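Local coordinates for methionine import ATP-binding protein metN 2 (Enterococcus faecalis, PDB 2QSW), which probably serves as the nucleotide-binding subunit of an ABC-type importer and is represented here by its C-terminal NIL domain, a member of the ACT clan, at residues 18-23 with 70-75; 23-28 with 95-100; 35-40 with 88-93. All coordinates share one frame; numbering follows the deposited sequence.

Overall arrangement
The three contacts span a βαββαβ sandwich of the ACT type, a four-stranded antiparallel sheet preceded by helix 13-19. Contacts 1 and 2 share Gly23 and touch, with centres 9 Å apart: strand 24-31 lies between strand 64-74, used by contact 1, and strand 93-96, used by contact 2. Contact 3 lies on the other side of the chain's centre, about 20 Å from contact 1 and 17 Å from contact 2, centre to centre. Along the chain it is nested within the loop closed by contact 2, whereas contacts 1 and 2 alternate. Thus contact 1 joins the turn after helix 13-19 to the sheet, while contacts 2 and 3 carry zinc ligands and meet the second subunit.

Contact 1. Residues 18-23 with 70-75; sequences EQYPNG and YIQLLG
The turn that carries the chain from helix 13-19 into the first strand of the ACT-type sheet is held to strand 64-74 by Gln72, whose amide reaches across to the backbone of Asn22. Gln72 NE2 donates to Asn22 O at 2.8 Å, coming from above the carbonyl plane, 42° out of it. In the glutamine, CG is anti to the backbone N (chi1 180°) and the chain beyond is extended, which carries the amide across to the turn. A second contact of the same nitrogen is with a water, 3.0 Å from Gln72 NE2, which also accepts from the backbone amide of Asn22 and, weakly, from Asn22 ND2. With both the carbonyl and the water accepting from NE2, the amide has a defined rotation. Tyr20 CB lies 3.8 Å from Gln72 NE2; in the conformer modelled here its side chain continues toward Ile25 and Ile54, on strands 24-31 and 50-61.

The turn then closes on the strand backbone. Gly23, in the loop at a positive phi of 63°, has no side chain between its CA and strand 64-74, and its CA makes a C-H...O contact of 3.2 Å with Leu73 O. Alongside, one methyl of Leu74 covers the peptide between Asn22 and Gly23: Leu74 CD2 lies 3.7 Å from Asn22 C and 3.8 Å from Asn22 CB. The Leu73 side chain leads away from the turn and packs on Ile80 and Ile84 of helix 77-89.

Directly after Gly23, Lys24 and Leu73 are joined by a backbone hydrogen bond, so the contact marks the entry of the first strand beside the third in a ferredoxin-like βαββαβ fold.

Contact 2. Residues 23-28 with 95-100; sequences GKIVRL and EVIGNE
Strands 24-31 and 93-96 run antiparallel, with Val26 and Val96 as a non-hydrogen-bonded pair and Arg27 and Glu95 as the adjoining hydrogen-bonded pair. Arg27 N donates to Glu95 O at 2.9 Å, and Glu95 N returns a bond to Arg27 O at 3.0 Å. The ladder continues past the strand end, where Ile97 N binds Ile25 O at 2.9 Å.

On the face that carries the valines, Val26 CG1 meets Val96 CG2 at 3.8 Å, and both side chains rest on Ile84 of helix 77-89. Ile25 and Ile97 pack more tightly under helix 13-19: Ile25 CG2 is only 3.4 Å from Ile97 CD1. Asn99 folds back over the strand end, its ND2 bonding to Val96 O at 3.1 Å.

Arg27 and Glu95 share the other face, their chains running alongside each other in one direction. Glu95 CG sits over one face of the guanidinium, and the carboxylate plane is turned 27° from it; the salt bridge from Arg27 NH2 to Glu95 OE1 is long, 3.6 Å. The main polar partner of Arg27 is Glu100 of the second subunit, while a water at the guanidinium edge links Arg27 NH1 to Glu100 OE1 of the same chain.

Glu95 OE2 and Glu100 OE1 approach to 2.8 Å because both bind zinc, gathering there with their counterparts from the second subunit. Zinc and arginine would probably offset the negative charge of these carboxylates, consistent with the C-terminal tails being held at the dimer interface.

Contact 3. Residues 35-40 with 88-93; sequences AKLPII and RKLRVE. With ZN (zinc ion), chain B.
A Schellman motif ends helix 77-89, and the carbonyl of Leu90, the first residue past the helix, is taken up by Ala35 from the loop ahead of helix 39-47. Ala35 N donates to Leu90 O at 2.9 Å, with an N-H...O angle of 166° and the donor nearly in line with the C=O bond. The helix can stop there because Arg91 takes up a positive phi of 72°, while its amide bonds back to Arg88 O. The loop across from it turns as well, through an inverse gamma turn at Lys36, before Pro38 takes the N-cap position of helix 39-47.

Leu90 is the apolar centre of the contact. Its CG is anti to the carbonyl carbon (chi1 -64°), which places the two methyls against the loop. Leu90 CD2 touches Ala35 CB at 4.0 Å and, more loosely, Leu37 CD2 at 4.4 Å, whereas the other methyl, Leu90 CD1, faces Ile39 CD1 at 4.4 Å in the conformer modelled here. In that conformer Ile39 CD1 also meets Val92 CG2 at 4.3 Å. Leu37 and Leu90 both lean on His42, a ligand of another zinc ion.

Just beyond, Glu93 binds a zinc ion through OE1, at 2.0 Å; the bend of its chain at chi2 brings the carboxylate round to the metal. A water 2.1 Å from the zinc is placed to donate to Arg91 O, though other acceptors compete for its protons; His31 and Glu33 complete the metal shell.

Val92 rests on Leu28 and Phe30, and Glu93 pairs through its backbone with Leu29, so the contact sits where helix 77-89 passes into strand 93-96, beside strand 24-31 and the start of helix 39-47.

Contact 1. Residues 18-23 with 70-75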
# COMPACT_ATOMS: atom_id res chain seq x y z
N GLU A 18 10.77 -10.50 8.58
CA GLU A 18 11.25 -11.70 9.19
C GLU A 18 11.05 -11.65 10.70
O GLU A 18 10.65 -12.67 11.31
CB GLU A 18 12.73 -11.87 8.82
CG GLU A 18 13.33 -13.21 9.22
CD GLU A 18 14.84 -13.24 9.04
OE1 GLU A 18 15.43 -12.13 9.00
OE2 GLU A 18 15.41 -14.37 9.00
N GLN A 19 11.33 -10.51 11.34
CA GLN A 19 11.25 -10.44 12.80
C GLN A 19 9.85 -10.18 13.34
O GLN A 19 9.58 -10.48 14.51
CB GLN A 19 12.21 -9.40 13.36
CG GLN A 19 13.65 -9.64 12.99
CD GLN A 19 14.12 -11.04 13.34
OE1 GLN A 19 14.48 -11.84 12.46
NE2 GLN A 19 14.07 -11.36 14.63
N TYR A 20 8.99 -9.59 12.51
CA TYR A 20 7.67 -9.18 12.92
C TYR A 20 6.66 -9.71 11.89
O TYR A 20 6.14 -8.99 11.08
CB TYR A 20 7.63 -7.63 13.08
CG TYR A 20 8.70 -7.17 14.06
CD1 TYR A 20 8.53 -7.36 15.42
CD2 TYR A 20 9.91 -6.64 13.62
CE1 TYR A 20 9.51 -6.99 16.33
CE2 TYR A 20 10.90 -6.27 14.52
CZ TYR A 20 10.70 -6.45 15.87
OH TYR A 20 11.68 -6.09 16.79
N PRO A 21 6.41 -11.03 11.93
CA PRO A 21 5.66 -11.72 10.89
C PRO A 21 4.15 -11.46 10.77
O PRO A 21 3.58 -11.49 9.67
CB PRO A 21 5.90 -13.20 11.25
CG PRO A 21 6.16 -13.23 12.63
CD PRO A 21 6.92 -11.96 12.94
N ASN A 22 3.51 -11.24 11.89
CA ASN A 22 2.05 -11.11 11.87
C ASN A 22 1.59 -9.71 11.44
O ASN A 22 2.38 -8.78 11.43
CB ASN A 22 1.53 -11.42 13.24
CG ASN A 22 1.90 -12.84 13.68
OD1 ASN A 22 1.53 -13.81 13.02
ND2 ASN A 22 2.63 -12.95 14.77
N GLY A 23 0.31 -9.58 11.10
CA GLY A 23 -0.20 -8.27 10.70
C GLY A 23 0.48 -7.75 9.45
O GLY A 23 0.85 -8.53 8.54
N TYR A 70 8.55 3.06 10.77
CA TYR A 70 8.12 1.73 10.33
C TYR A 70 7.41 1.07 11.53
O TYR A 70 7.96 0.98 12.65
CB TYR A 70 9.31 0.89 9.94
CG TYR A 70 10.01 1.35 8.70
CD1 TYR A 70 9.78 0.73 7.49
CD2 TYR A 70 10.94 2.39 8.74
CE1 TYR A 70 10.44 1.13 6.34
CE2 TYR A 70 11.62 2.80 7.61
CZ TYR A 70 11.36 2.15 6.41
OH TYR A 70 12.03 2.54 5.29
N ILE A 71 6.17 0.70 11.33
CA ILE A 71 5.35 0.13 12.36
C ILE A 71 4.71 -1.16 11.93
O ILE A 71 4.40 -1.36 10.74
CB ILE A 71 4.26 1.10 12.83
CG1 ILE A 71 3.20 1.42 11.79
CG2 ILE A 71 4.84 2.38 13.41
CD1 ILE A 71 2.03 2.24 12.41
N GLN A 72 4.55 -2.06 12.87
CA GLN A 72 3.72 -3.25 12.69
C GLN A 72 2.30 -2.95 13.17
O GLN A 72 2.11 -2.53 14.31
CB GLN A 72 4.28 -4.46 13.42
CG GLN A 72 3.45 -5.70 13.25
CD GLN A 72 3.92 -6.82 14.17
OE1 GLN A 72 4.22 -6.56 15.35
NE2 GLN A 72 3.95 -8.07 13.66
N LEU A 73 1.32 -3.12 12.29
CA LEU A 73 -0.08 -3.06 12.64
C LEU A 73 -0.62 -4.46 12.84
O LEU A 73 -0.46 -5.29 11.95
CB LEU A 73 -0.91 -2.38 11.55
CG LEU A 73 -0.57 -0.91 11.28
CD1 LEU A 73 -1.31 -0.36 10.06
CD2 LEU A 73 -0.93 -0.09 12.51
N LEU A 74 -1.30 -4.70 13.96
CA LEU A 74 -2.00 -5.95 14.22
C LEU A 74 -3.49 -5.69 14.37
O LEU A 74 -3.92 -4.67 14.89
CB LEU A 74 -1.50 -6.62 15.49
CG LEU A 74 -0.04 -7.00 15.48
CD1 LEU A 74 0.31 -7.48 16.88
CD2 LEU A 74 0.31 -8.10 14.49
N GLY A 75 -4.28 -6.65 13.91
CA GLY A 75 -5.73 -6.57 14.02
C GLY A 75 -6.35 -7.33 12.86
O GLY A 75 -5.67 -8.03 12.13
O HOH W 1 4.69 -10.68 14.85

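Contact 2. Residues 23-28 with 95-100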
# COMPACT_ATOMS: atom_id res chain seq x y z
N GLY A 23 0.31 -9.58 11.10
CA GLY A 23 -0.20 -8.27 10.70
C GLY A 23 0.48 -7.75 9.45
O GLY A 23 0.85 -8.53 8.54
N LYS A 24 0.64 -6.43 9.36
CA LYS A 24 1.30 -5.79 8.23
C LYS A 24 2.30 -4.81 8.75
O LYS A 24 2.06 -4.18 9.81
CB LYS A 24 0.27 -5.00 7.38
CG LYS A 24 -0.79 -5.86 6.71
CD LYS A 24 -0.11 -6.79 5.73
CE LYS A 24 -0.95 -7.16 4.56
NZ LYS A 24 -0.07 -7.86 3.55
N ILE A 25 3.41 -4.66 8.04
CA ILE A 25 4.42 -3.66 8.37
C ILE A 25 4.34 -2.54 7.35
O ILE A 25 4.37 -2.78 6.15
CB ILE A 25 5.82 -4.24 8.46
CG1 ILE A 25 5.83 -5.38 9.49
CG2 ILE A 25 6.77 -3.12 8.81
CD1 ILE A 25 7.11 -6.14 9.51
N VAL A 26 4.21 -1.32 7.85
CA VAL A 26 4.00 -0.15 7.01
C VAL A 26 5.04 0.91 7.32
O VAL A 26 5.49 1.04 8.47
CB VAL A 26 2.58 0.45 7.14
CG1 VAL A 26 1.51 -0.44 6.49
CG2 VAL A 26 2.20 0.72 8.59
N ARG A 27 5.40 1.67 6.30
CA ARG A 27 6.26 2.83 6.45
C ARG A 27 5.39 4.07 6.34
O ARG A 27 4.64 4.20 5.39
CB ARG A 27 7.34 2.84 5.38
CG ARG A 27 8.28 4.04 5.44
CD ARG A 27 9.17 4.10 4.21
NE ARG A 27 8.34 4.47 3.07
CZ ARG A 27 8.45 4.01 1.81
NH1 ARG A 27 9.41 3.17 1.43
NH2 ARG A 27 7.59 4.45 0.90
N LEU A 28 5.47 4.94 7.35
CA LEU A 28 4.73 6.19 7.46
C LEU A 28 5.75 7.30 7.22
O LEU A 28 6.81 7.30 7.85
CB LEU A 28 4.15 6.38 8.88
CG LEU A 28 2.85 5.63 9.27
CD1 LEU A 28 2.99 4.09 9.24
CD2 LEU A 28 2.41 6.09 10.67
N GLU A 95 2.85 3.10 3.18
CA GLU A 95 2.84 1.92 2.35
C GLU A 95 3.36 0.66 3.02
O GLU A 95 4.22 0.71 3.88
CB GLU A 95 3.53 2.17 1.06
CG GLU A 95 4.97 2.39 1.14
CD GLU A 95 5.61 2.42 -0.30
OE1 GLU A 95 5.01 3.02 -1.21
OE2 GLU A 95 6.69 1.83 -0.55
N VAL A 96 2.77 -0.45 2.60
CA VAL A 96 3.08 -1.76 3.14
C VAL A 96 4.42 -2.17 2.54
O VAL A 96 4.55 -2.29 1.34
CB VAL A 96 1.98 -2.80 2.77
CG1 VAL A 96 2.39 -4.18 3.22
CG2 VAL A 96 0.66 -2.39 3.38
N ILE A 97 5.38 -2.48 3.40
CA ILE A 97 6.72 -2.85 2.95
C ILE A 97 6.69 -4.22 2.27
O ILE A 97 5.76 -4.99 2.45
CB ILE A 97 7.76 -2.82 4.12
CG1 ILE A 97 7.48 -3.92 5.12
CG2 ILE A 97 7.81 -1.42 4.75
CD1 ILE A 97 8.64 -4.18 6.14
N GLY A 98 7.74 -4.54 1.50
CA GLY A 98 7.81 -5.85 0.83
C GLY A 98 7.08 -5.96 -0.50
O GLY A 98 6.87 -7.09 -1.01
N ASN A 99 6.67 -4.81 -1.02
CA ASN A 99 5.97 -4.78 -2.32
C ASN A 99 6.75 -4.12 -3.43
O ASN A 99 6.17 -3.78 -4.47
CB ASN A 99 4.57 -4.19 -2.17
CG ASN A 99 3.65 -5.11 -1.40
OD1 ASN A 99 3.14 -6.10 -1.93
ND2 ASN A 99 3.50 -4.84 -0.10
N GLU A 100 8.07 -4.02 -3.25
CA GLU A 100 8.93 -3.54 -4.31
C GLU A 100 9.64 -4.79 -4.87
O GLU A 100 10.28 -4.72 -5.91
CB GLU A 100 9.95 -2.48 -3.81
CG GLU A 100 9.61 -1.57 -2.59
CD GLU A 100 9.02 -0.15 -2.91
OE1 GLU A 100 8.70 0.60 -1.98
OE2 GLU A 100 8.87 0.24 -4.07
OXT GLU A 100 9.60 -5.93 -4.33
O HOH W 2 2.21 -7.20 1.77
O HOH W 3 10.96 1.75 -1.03

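Contact 3. Residues 35-40 with 88-93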
# COMPACT_ATOMS: atom_id res chain seq x y z
N ALA A 35 -2.05 15.69 9.54
CA ALA A 35 -3.09 16.14 10.42
C ALA A 35 -2.51 16.46 11.81
O ALA A 35 -1.67 15.72 12.34
CB ALA A 35 -4.20 15.05 10.55
N LYS A 36 -2.98 17.56 12.38
CA LYS A 36 -2.51 18.01 13.72
C LYS A 36 -3.39 17.39 14.78
O LYS A 36 -4.28 18.02 15.39
CB LYS A 36 -2.48 19.52 13.75
CG LYS A 36 -1.37 20.03 12.90
CD LYS A 36 -1.46 21.58 12.75
CE LYS A 36 -0.62 22.10 11.58
NZ LYS A 36 0.82 21.78 11.71
N LEU A 37 -3.18 16.09 14.95
CA LEU A 37 -3.81 15.34 16.00
C LEU A 37 -2.85 14.21 16.41
O LEU A 37 -1.79 14.02 15.77
CB LEU A 37 -5.23 14.89 15.59
CG LEU A 37 -5.34 14.05 14.32
CD1 LEU A 37 -4.84 12.66 14.62
CD2 LEU A 37 -6.73 13.92 13.79
N PRO A 38 -3.13 13.55 17.55
CA PRO A 38 -2.26 12.47 18.04
C PRO A 38 -2.43 11.21 17.19
O PRO A 38 -3.26 10.37 17.45
CB PRO A 38 -2.70 12.31 19.48
CG PRO A 38 -3.46 13.58 19.82
CD PRO A 38 -4.17 13.86 18.54
N ILE A 39 -1.68 11.18 16.10
CA ILE A 39 -1.91 10.23 14.98
C ILE A 39 -1.97 8.78 15.42
O ILE A 39 -2.92 8.03 15.11
CB ILE A 39 -0.76 10.33 13.94
CG1 ILE A 39 -0.76 11.70 13.26
CG2 ILE A 39 -0.87 9.22 12.88
CD1 ILE A 39 -1.94 11.98 12.40
N ILE A 40 -0.96 8.35 16.18
CA ILE A 40 -0.88 6.91 16.47
C ILE A 40 -2.01 6.49 17.38
O ILE A 40 -2.70 5.49 17.14
CB ILE A 40 0.48 6.48 17.04
CG1 ILE A 40 1.57 6.70 16.00
CG2 ILE A 40 0.41 5.02 17.50
CD1 ILE A 40 1.44 5.91 14.67
N ARG A 88 -3.27 7.71 5.28
CA ARG A 88 -3.09 8.46 4.04
C ARG A 88 -4.01 9.66 3.98
O ARG A 88 -3.60 10.75 3.58
CB ARG A 88 -3.35 7.57 2.84
CG ARG A 88 -2.23 6.57 2.63
CD ARG A 88 -2.65 5.49 1.68
NE ARG A 88 -1.59 4.52 1.46
CZ ARG A 88 -1.78 3.32 0.94
NH1 ARG A 88 -3.00 2.95 0.57
NH2 ARG A 88 -0.76 2.49 0.80
N LYS A 89 -5.25 9.48 4.38
CA LYS A 89 -6.25 10.56 4.36
C LYS A 89 -5.92 11.66 5.37
O LYS A 89 -6.22 12.84 5.15
CB LYS A 89 -7.65 10.00 4.58
CG LYS A 89 -8.13 9.14 3.38
CD LYS A 89 -9.53 8.50 3.59
CE LYS A 89 -9.50 7.39 4.66
NZ LYS A 89 -10.76 6.66 4.77
N LEU A 90 -5.30 11.26 6.48
CA LEU A 90 -4.74 12.18 7.48
C LEU A 90 -3.40 12.79 7.03
O LEU A 90 -2.76 13.48 7.83
CB LEU A 90 -4.59 11.47 8.83
CG LEU A 90 -5.93 11.01 9.45
CD1 LEU A 90 -5.61 10.16 10.70
CD2 LEU A 90 -6.85 12.22 9.76
N ARG A 91 -2.99 12.60 5.77
CA ARG A 91 -1.82 13.23 5.15
C ARG A 91 -0.52 12.67 5.70
O ARG A 91 0.51 13.35 5.77
CB ARG A 91 -1.93 14.77 5.19
CG ARG A 91 -3.29 15.27 4.60
CD ARG A 91 -3.67 16.72 4.91
NE ARG A 91 -2.73 17.64 4.27
CZ ARG A 91 -2.66 18.95 4.49
NH1 ARG A 91 -3.44 19.54 5.36
NH2 ARG A 91 -1.72 19.66 3.85
N VAL A 92 -0.56 11.38 6.05
CA VAL A 92 0.59 10.60 6.35
C VAL A 92 0.74 9.53 5.25
O VAL A 92 0.01 8.53 5.23
CB VAL A 92 0.47 9.89 7.77
CG1 VAL A 92 1.68 9.02 8.00
CG2 VAL A 92 0.27 10.90 8.90
N GLU A 93 1.68 9.74 4.35
CA GLU A 93 1.92 8.78 3.26
C GLU A 93 2.36 7.45 3.86
O GLU A 93 3.23 7.39 4.72
CB GLU A 93 2.97 9.27 2.30
CG GLU A 93 2.58 10.47 1.47
CD GLU A 93 3.02 11.81 2.07
OE1 GLU A 93 3.22 11.89 3.31
OE2 GLU A 93 3.19 12.77 1.29
ZN ZN B . 3.71 13.71 3.89
O HOH W 4 3.21 13.25 5.90